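Local coordinates for D-alanine--D-alanine ligase (Coxiella burnetii, PDB 3TQT), which joins two D-alanine molecules at the expense of ATP to make the D-alanyl-D-alanine dipeptide needed for bacterial peptidoglycan, at residues H355-Q358 with Q359-R363; T16-E19 with I20-S24; S278-K281 with Q282-I286; S63-H66 with L67-G71. All coordinates share one frame; numbering follows the deposited sequence.

Interaction 1 (H355-Q358 with Q359-R363); sequences HQEQ and QKLIR
In the long C-terminal helix 340-370, H355 and Q359 sit one turn apart on one flank, and the glutamine amide lies stacked on the imidazole ring with their planes 15° apart. The contact is of the CH-pi kind: Q359 CG stands over one ring face, 3.7 Å from the centroid of H355, and is displaced toward the rim so that H355 NE2 is its nearest ring atom at 3.4 Å. With H355 CG anti to the backbone N (chi1 172°) the ring reaches the next turn, while the bend of Q359 at chi2 folds its amide over the ring. A flat ring and a flexible chain ending in a flat amide suit this pairing at the surface.

Beneath them runs regular helical bonding, beginning with Q359 N to H355 O at 2.8 Å. On another flank L361 CD2 touches E357 OE2 at 3.8 Å. This leucine is the buried member of the group, an apolar choice that fits its packing on R214 of the second subunit; beside it, Q358 NE2 is hydrogen-bonded to D217 of that subunit. The solvent side carries the long chain of K360, whose NZ donates to a water at 3.2 Å. That water donates in turn to Q356 O at 2.7 Å, giving this carbonyl a second donor besides K360 N, at 3.1 Å.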
# COMPACT_ATOMS: atom_id res chain seq x y z
N HIS A 355 4.59 -1.24 -16.08
CA HIS A 355 4.58 0.21 -16.15
C HIS A 355 3.90 0.71 -17.42
O HIS A 355 3.12 1.69 -17.40
CB HIS A 355 6.02 0.73 -16.07
CG HIS A 355 6.14 2.20 -16.32
ND1 HIS A 355 6.02 3.14 -15.33
CD2 HIS A 355 6.35 2.88 -17.47
CE1 HIS A 355 6.16 4.34 -15.85
NE2 HIS A 355 6.36 4.21 -17.15
N GLN A 356 4.20 0.06 -18.54
CA GLN A 356 3.66 0.49 -19.83
C GLN A 356 2.15 0.30 -19.85
O GLN A 356 1.41 1.18 -20.28
CB GLN A 356 4.33 -0.26 -20.99
CG GLN A 356 5.75 0.22 -21.26
CD GLN A 356 5.84 1.73 -21.44
OE1 GLN A 356 6.26 2.46 -20.53
NE2 GLN A 356 5.45 2.21 -22.62
N GLU A 357 1.70 -0.85 -19.37
CA GLU A 357 0.28 -1.13 -19.28
C GLU A 357 -0.41 -0.15 -18.33
O GLU A 357 -1.44 0.42 -18.67
CB GLU A 357 0.05 -2.57 -18.81
CG GLU A 357 -1.41 -2.94 -18.59
CD GLU A 357 -2.17 -3.11 -19.90
OE1 GLU A 357 -1.52 -3.20 -20.96
OE2 GLU A 357 -3.42 -3.17 -19.86
N GLN A 358 0.16 0.07 -17.15
CA GLN A 358 -0.44 1.00 -16.20
C GLN A 358 -0.51 2.42 -16.77
O GLN A 358 -1.49 3.13 -16.56
CB GLN A 358 0.31 0.99 -14.85
CG GLN A 358 0.24 -0.34 -14.11
CD GLN A 358 -1.19 -0.75 -13.75
OE1 GLN A 358 -1.97 0.05 -13.23
NE2 GLN A 358 -1.53 -2.01 -14.03
N GLN A 359 0.53 2.84 -17.49
CA GLN A 359 0.51 4.16 -18.12
C GLN A 359 -0.61 4.27 -19.16
O GLN A 359 -1.22 5.33 -19.31
CB GLN A 359 1.85 4.48 -18.79
CG GLN A 359 3.01 4.56 -17.82
CD GLN A 359 2.84 5.66 -16.79
OE1 GLN A 359 2.35 5.42 -15.69
NE2 GLN A 359 3.24 6.87 -17.15
N LYS A 360 -0.86 3.21 -19.91
CA LYS A 360 -1.92 3.24 -20.91
C LYS A 360 -3.30 3.37 -20.27
O LYS A 360 -4.14 4.15 -20.74
CB LYS A 360 -1.89 2.01 -21.82
CG LYS A 360 -0.76 2.06 -22.83
CD LYS A 360 -0.94 1.00 -23.91
CE LYS A 360 0.07 1.19 -25.03
NZ LYS A 360 1.48 1.10 -24.54
N LEU A 361 -3.52 2.60 -19.21
CA LEU A 361 -4.80 2.61 -18.51
C LEU A 361 -5.07 4.00 -17.96
O LEU A 361 -6.15 4.54 -18.14
CB LEU A 361 -4.80 1.59 -17.37
CG LEU A 361 -4.59 0.14 -17.81
CD1 LEU A 361 -4.39 -0.76 -16.61
CD2 LEU A 361 -5.75 -0.35 -18.69
N ILE A 362 -4.06 4.55 -17.28
CA ILE A 362 -4.10 5.89 -16.70
C ILE A 362 -4.47 6.92 -17.75
O ILE A 362 -5.39 7.71 -17.56
CB ILE A 362 -2.69 6.29 -16.15
CG1 ILE A 362 -2.39 5.53 -14.86
CG2 ILE A 362 -2.60 7.79 -15.93
CD1 ILE A 362 -0.95 5.70 -14.38
N ARG A 363 -3.75 6.92 -18.86
CA ARG A 363 -3.97 7.92 -19.89
C ARG A 363 -5.35 7.76 -20.54
O ARG A 363 -6.05 8.74 -20.74
CB ARG A 363 -2.86 7.91 -20.94
CG ARG A 363 -3.05 8.93 -22.05
CD ARG A 363 -3.29 10.36 -21.53
NE ARG A 363 -3.10 11.34 -22.60
CZ ARG A 363 -3.74 12.51 -22.68
NH1 ARG A 363 -4.61 12.85 -21.74
NH2 ARG A 363 -3.51 13.33 -23.70
O HOH W 1 2.33 3.00 -22.08

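Interaction 2 (T16-E19 with I20-S24); sequences TEHE and ISIQS
The backbone turns into helix 18-31 at E17, the N-cap residue, whose O receives S21 N at 2.9 Å, and the bonds from I22 N to H18 O and from Q23 N to E19 O carry on the helical pattern. This is the start of the helix in the beta-alpha-beta unit formed with strands 5-12 and 37-44. The main side-chain contact joins H18 and I22, which cross obliquely: I22 CD1 approaches H18 CE1 to 3.4 Å and H18 ND1 to 3.5 Å. A chi1 of -173° carries the buried H18 ring to the end of strand 37-44, where it stacks with H46, meets F43 at a steep angle and gives a weak hydrogen bond from NE2 to I44 O. The same I22 methyl also reaches E19 OE1, 3.7 Å away, because the glutamate bends at chi2 and runs alongside the isoleucine. One turn round, I20 CD1 rests against E17 CG at 4.0 Å. The E17 side chain lies about 4 Å from that of S192, a predicted ATP-site residue.

Small S21 suits its buried place, where its OG bonds to M105 O and G12 N. The I22 methyl gives H18 an apolar neighbour without engaging its nitrogens in hydrogen bonds.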
# COMPACT_ATOMS: atom_id res chain seq x y z
N THR A 16 15.84 -3.10 9.74
CA THR A 16 16.77 -3.99 10.42
C THR A 16 17.38 -5.00 9.45
O THR A 16 18.33 -5.70 9.79
CB THR A 16 16.09 -4.71 11.60
OG1 THR A 16 17.07 -5.49 12.31
CG2 THR A 16 14.98 -5.62 11.10
N GLU A 17 16.84 -5.08 8.23
CA GLU A 17 17.42 -5.96 7.22
C GLU A 17 18.38 -5.21 6.30
O GLU A 17 18.71 -5.68 5.22
CB GLU A 17 16.34 -6.68 6.41
CG GLU A 17 15.70 -7.85 7.13
CD GLU A 17 14.52 -7.44 7.98
OE1 GLU A 17 13.62 -6.76 7.45
OE2 GLU A 17 14.50 -7.79 9.18
N HIS A 18 18.81 -4.04 6.75
CA HIS A 18 19.72 -3.17 6.00
C HIS A 18 20.91 -3.93 5.41
O HIS A 18 21.19 -3.84 4.22
CB HIS A 18 20.21 -2.07 6.94
CG HIS A 18 21.02 -0.99 6.27
ND1 HIS A 18 22.37 -1.11 6.04
CD2 HIS A 18 20.67 0.24 5.84
CE1 HIS A 18 22.82 -0.00 5.49
NE2 HIS A 18 21.81 0.84 5.35
N GLU A 19 21.61 -4.69 6.24
CA GLU A 19 22.80 -5.39 5.76
C GLU A 19 22.50 -6.52 4.77
O GLU A 19 23.24 -6.72 3.81
CB GLU A 19 23.67 -5.87 6.93
CG GLU A 19 24.30 -4.73 7.73
CD GLU A 19 25.34 -3.93 6.93
OE1 GLU A 19 25.88 -4.48 5.94
OE2 GLU A 19 25.60 -2.76 7.29
N ILE A 20 21.41 -7.26 4.98
CA ILE A 20 20.99 -8.26 4.01
C ILE A 20 20.63 -7.58 2.67
O ILE A 20 20.90 -8.10 1.59
CB ILE A 20 19.78 -9.05 4.52
CG1 ILE A 20 20.04 -9.60 5.92
CG2 ILE A 20 19.42 -10.18 3.54
CD1 ILE A 20 18.82 -10.25 6.55
N SER A 21 20.00 -6.41 2.76
CA SER A 21 19.64 -5.64 1.57
C SER A 21 20.86 -5.35 0.71
O SER A 21 20.85 -5.50 -0.53
CB SER A 21 18.95 -4.34 1.99
OG SER A 21 18.84 -3.46 0.90
N ILE A 22 21.93 -4.91 1.37
CA ILE A 22 23.17 -4.62 0.66
C ILE A 22 23.70 -5.88 -0.00
O ILE A 22 24.15 -5.84 -1.15
CB ILE A 22 24.23 -4.05 1.61
CG1 ILE A 22 23.80 -2.66 2.10
CG2 ILE A 22 25.59 -3.99 0.92
CD1 ILE A 22 24.40 -2.27 3.43
N GLN A 23 23.68 -7.01 0.72
CA GLN A 23 24.17 -8.26 0.14
C GLN A 23 23.30 -8.73 -1.04
O GLN A 23 23.82 -9.24 -2.03
CB GLN A 23 24.34 -9.37 1.18
CG GLN A 23 25.46 -9.09 2.18
CD GLN A 23 26.76 -8.66 1.50
OE1 GLN A 23 27.32 -7.60 1.80
NE2 GLN A 23 27.24 -9.49 0.57
N SER A 24 21.99 -8.57 -0.92
CA SER A 24 21.08 -8.84 -2.04
C SER A 24 21.45 -7.96 -3.23
O SER A 24 21.59 -8.44 -4.36
CB SER A 24 19.62 -8.61 -1.63
OG SER A 24 19.24 -9.54 -0.63

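Interaction 3 (S278-K281 with Q282-I286); sequences SVTK and QIQQI
S278 and Q282 meet through their polar ends: Q282 NE2 donates to S278 OG over 3.2 Å, with the serine oxygen 5° out of the amide plane. Q282 CG lies beside its backbone N (chi1 -78°), and extension beyond it carries the amide back one turn to the serine. Glutamine has the length for this, and serine a short hydroxyl that stays close to the helix. T280 and Q284 instead lie side by side, pointing the same way, with T280 CG2 3.6 Å from Q284 OE1. The T280 hydroxyl is turned to S276 O, and Q284 NE2 bonds to S243 O.

All this belongs to helix 277-293, which packs on the ATP-grasp domain's antiparallel sheet containing strands 241-249, 298-306 and 312-318. On the buried side V279 and I283 cross, V279 CG1 meeting I283 CD1 at 3.7 Å. Branched apolar chains fit here: V279 also lies on N310 of a loop, while I283 goes on to touch F304, V306 and V312, and its side chain comes within about 3 Å of that of I230, in the predicted ATP-binding region. K281 crosses Q284 on a wetter side, where a water accepts from K281 NZ at 3.2 Å and donates to Q284 OE1 at 2.8 Å.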
# COMPACT_ATOMS: atom_id res chain seq x y z
N SER A 278 2.22 -35.04 -6.06
CA SER A 278 1.01 -34.33 -5.66
C SER A 278 1.29 -33.08 -4.83
O SER A 278 0.75 -32.00 -5.10
CB SER A 278 0.08 -35.25 -4.87
OG SER A 278 -0.96 -34.50 -4.26
N VAL A 279 2.11 -33.22 -3.79
CA VAL A 279 2.38 -32.11 -2.91
C VAL A 279 3.15 -31.02 -3.65
O VAL A 279 2.84 -29.84 -3.52
CB VAL A 279 3.12 -32.55 -1.63
CG1 VAL A 279 3.64 -31.35 -0.86
CG2 VAL A 279 2.18 -33.36 -0.75
N THR A 280 4.15 -31.42 -4.43
CA THR A 280 4.90 -30.47 -5.24
C THR A 280 3.96 -29.64 -6.10
O THR A 280 4.04 -28.41 -6.13
CB THR A 280 5.90 -31.18 -6.17
OG1 THR A 280 6.88 -31.87 -5.39
CG2 THR A 280 6.59 -30.17 -7.07
N LYS A 281 3.06 -30.33 -6.80
CA LYS A 281 2.09 -29.67 -7.66
C LYS A 281 1.20 -28.70 -6.89
O LYS A 281 0.87 -27.63 -7.38
CB LYS A 281 1.22 -30.70 -8.39
CG LYS A 281 1.97 -31.53 -9.42
CD LYS A 281 2.64 -30.66 -10.48
CE LYS A 281 3.29 -31.51 -11.57
NZ LYS A 281 3.87 -30.68 -12.66
N GLN A 282 0.81 -29.09 -5.68
CA GLN A 282 -0.06 -28.24 -4.86
C GLN A 282 0.69 -26.98 -4.45
O GLN A 282 0.19 -25.87 -4.60
CB GLN A 282 -0.52 -28.97 -3.62
CG GLN A 282 -1.64 -29.95 -3.84
CD GLN A 282 -2.02 -30.63 -2.55
OE1 GLN A 282 -2.49 -29.99 -1.61
NE2 GLN A 282 -1.79 -31.94 -2.48
N ILE A 283 1.89 -27.17 -3.92
CA ILE A 283 2.73 -26.05 -3.54
C ILE A 283 2.85 -25.06 -4.70
O ILE A 283 2.65 -23.86 -4.54
CB ILE A 283 4.11 -26.54 -3.10
CG1 ILE A 283 3.97 -27.33 -1.78
CG2 ILE A 283 5.06 -25.36 -2.95
CD1 ILE A 283 5.22 -28.04 -1.35
N GLN A 284 3.16 -25.56 -5.88
CA GLN A 284 3.33 -24.69 -7.03
C GLN A 284 2.03 -23.99 -7.39
O GLN A 284 2.02 -22.78 -7.64
CB GLN A 284 3.93 -25.46 -8.21
CG GLN A 284 5.40 -25.81 -7.99
CD GLN A 284 5.94 -26.76 -9.03
OE1 GLN A 284 5.28 -27.74 -9.39
NE2 GLN A 284 7.14 -26.48 -9.52
N GLN A 285 0.92 -24.72 -7.39
CA GLN A 285 -0.33 -24.11 -7.83
C GLN A 285 -0.84 -23.08 -6.83
O GLN A 285 -1.33 -22.02 -7.22
CB GLN A 285 -1.42 -25.14 -8.09
CG GLN A 285 -2.67 -24.51 -8.71
CD GLN A 285 -2.40 -23.92 -10.09
OE1 GLN A 285 -2.12 -24.65 -11.04
NE2 GLN A 285 -2.47 -22.58 -10.21
N ILE A 286 -0.71 -23.39 -5.55
CA ILE A 286 -1.16 -22.49 -4.50
C ILE A 286 -0.27 -21.26 -4.47
O ILE A 286 -0.75 -20.14 -4.28
CB ILE A 286 -1.17 -23.17 -3.12
CG1 ILE A 286 -2.20 -24.31 -3.11
CG2 ILE A 286 -1.52 -22.16 -2.03
CD1 ILE A 286 -2.22 -25.07 -1.82
O HOH W 2 6.35 -29.87 -10.83

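Interaction 4 (S63-H66 with L67-G71); sequences SPDH and LVKEG
S63 and L67 mark the first turn of helix 64-70, where L67 N donates to S63 O at 3.2 Å. Among the hydrogen bonds, S63 also acts as N-cap: its OG accepts from H66 N at 3.0 Å, a role serine fills with a short side chain. Next comes P64, which suits a first turn because its missing N-H is not called on there; its O takes V68 N at 2.9 Å. At the other end G71 N returns to L67 O, and the positive phi of G71 (102°) would press any CB against the preceding carbonyl.

Ring contacts centre on H66. E70 CG covers one face of the imidazole, 3.8 Å from the centroid of H66, a CH-pi contact; the carboxylate plane is 21° from that of the ring. H66 CG, anti to the backbone N (chi1 -179°), brings the ring alongside E70, one turn on. The H66 ring also meets that of H62.

Charge pairing is looser: D65 OD2 touches K69 CE at 3.5 Å, but K69 NZ stays 4.1 Å from that oxygen, beyond a salt bridge.

Apolar P64, L67 and V68 face the sheet, with P64 and V68 on F43 of strand 37-44, L67 on I53 and V68 on Y51 of strand 50-53.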
# COMPACT_ATOMS: atom_id res chain seq x y z
N SER A 63 31.97 -1.57 0.95
CA SER A 63 30.69 -1.33 1.61
C SER A 63 30.16 0.02 1.13
O SER A 63 30.94 0.92 0.82
CB SER A 63 30.85 -1.33 3.13
OG SER A 63 31.53 -0.16 3.56
N PRO A 64 28.84 0.16 1.05
CA PRO A 64 28.36 1.49 0.67
C PRO A 64 28.73 2.56 1.69
O PRO A 64 28.93 3.72 1.31
CB PRO A 64 26.84 1.30 0.55
CG PRO A 64 26.55 0.07 1.32
CD PRO A 64 27.75 -0.81 1.18
N ASP A 65 28.84 2.18 2.97
CA ASP A 65 29.29 3.13 3.99
C ASP A 65 30.68 3.69 3.65
O ASP A 65 30.96 4.88 3.81
CB ASP A 65 29.30 2.48 5.37
CG ASP A 65 29.66 3.46 6.46
OD1 ASP A 65 28.77 4.24 6.87
OD2 ASP A 65 30.83 3.45 6.91
N HIS A 66 31.55 2.82 3.17
CA HIS A 66 32.89 3.23 2.75
C HIS A 66 32.81 4.23 1.61
O HIS A 66 33.51 5.26 1.60
CB HIS A 66 33.68 2.00 2.32
CG HIS A 66 35.07 2.29 1.88
ND1 HIS A 66 36.10 2.51 2.78
CD2 HIS A 66 35.62 2.38 0.65
CE1 HIS A 66 37.22 2.72 2.11
NE2 HIS A 66 36.96 2.65 0.82
N LEU A 67 31.94 3.94 0.64
CA LEU A 67 31.82 4.77 -0.55
C LEU A 67 31.28 6.15 -0.20
O LEU A 67 31.66 7.16 -0.80
CB LEU A 67 30.91 4.09 -1.56
CG LEU A 67 31.43 2.72 -1.98
CD1 LEU A 67 30.40 2.02 -2.84
CD2 LEU A 67 32.76 2.85 -2.69
N VAL A 68 30.40 6.18 0.79
CA VAL A 68 29.89 7.43 1.31
C VAL A 68 31.04 8.24 1.89
O VAL A 68 31.24 9.41 1.56
CB VAL A 68 28.85 7.17 2.41
CG1 VAL A 68 28.50 8.46 3.13
CG2 VAL A 68 27.61 6.53 1.82
N LYS A 69 31.82 7.61 2.76
CA LYS A 69 32.91 8.29 3.45
C LYS A 69 33.99 8.76 2.48
O LYS A 69 34.52 9.86 2.62
CB LYS A 69 33.50 7.41 4.54
CG LYS A 69 32.67 7.39 5.82
CD LYS A 69 33.46 6.86 7.01
CE LYS A 69 33.75 5.38 6.88
NZ LYS A 69 34.46 4.85 8.08
N GLU A 70 34.32 7.91 1.51
CA GLU A 70 35.30 8.27 0.48
C GLU A 70 34.80 9.43 -0.37
O GLU A 70 35.59 10.23 -0.87
CB GLU A 70 35.61 7.08 -0.42
CG GLU A 70 36.44 6.01 0.25
CD GLU A 70 37.79 6.54 0.69
OE1 GLU A 70 38.50 7.13 -0.15
OE2 GLU A 70 38.13 6.38 1.88
N GLY A 71 33.48 9.51 -0.52
CA GLY A 71 32.87 10.56 -1.32
C GLY A 71 32.43 10.09 -2.70
O GLY A 71 31.87 10.88 -3.46

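In the fold
From the N terminus the order is interaction 2, 4, 3 and then 1. Each closes only a local turn of one helix, so they stand in series and none nests in or crosses another. Interactions 2 and 4, both in the N-terminal domain, have centres about 16 Å apart and touch, I22 CD1 packing on P64 CG at 3.8 Å, which brings helices 18-31 and 64-70 together beside strand 37-44. Interaction 3 lies on the ATP-grasp part, its centre about 45 Å from that of interaction 4. One side of interaction 1, on helix 340-370, meets the second subunit; Y365 of that subunit packs against T16 of interaction 2.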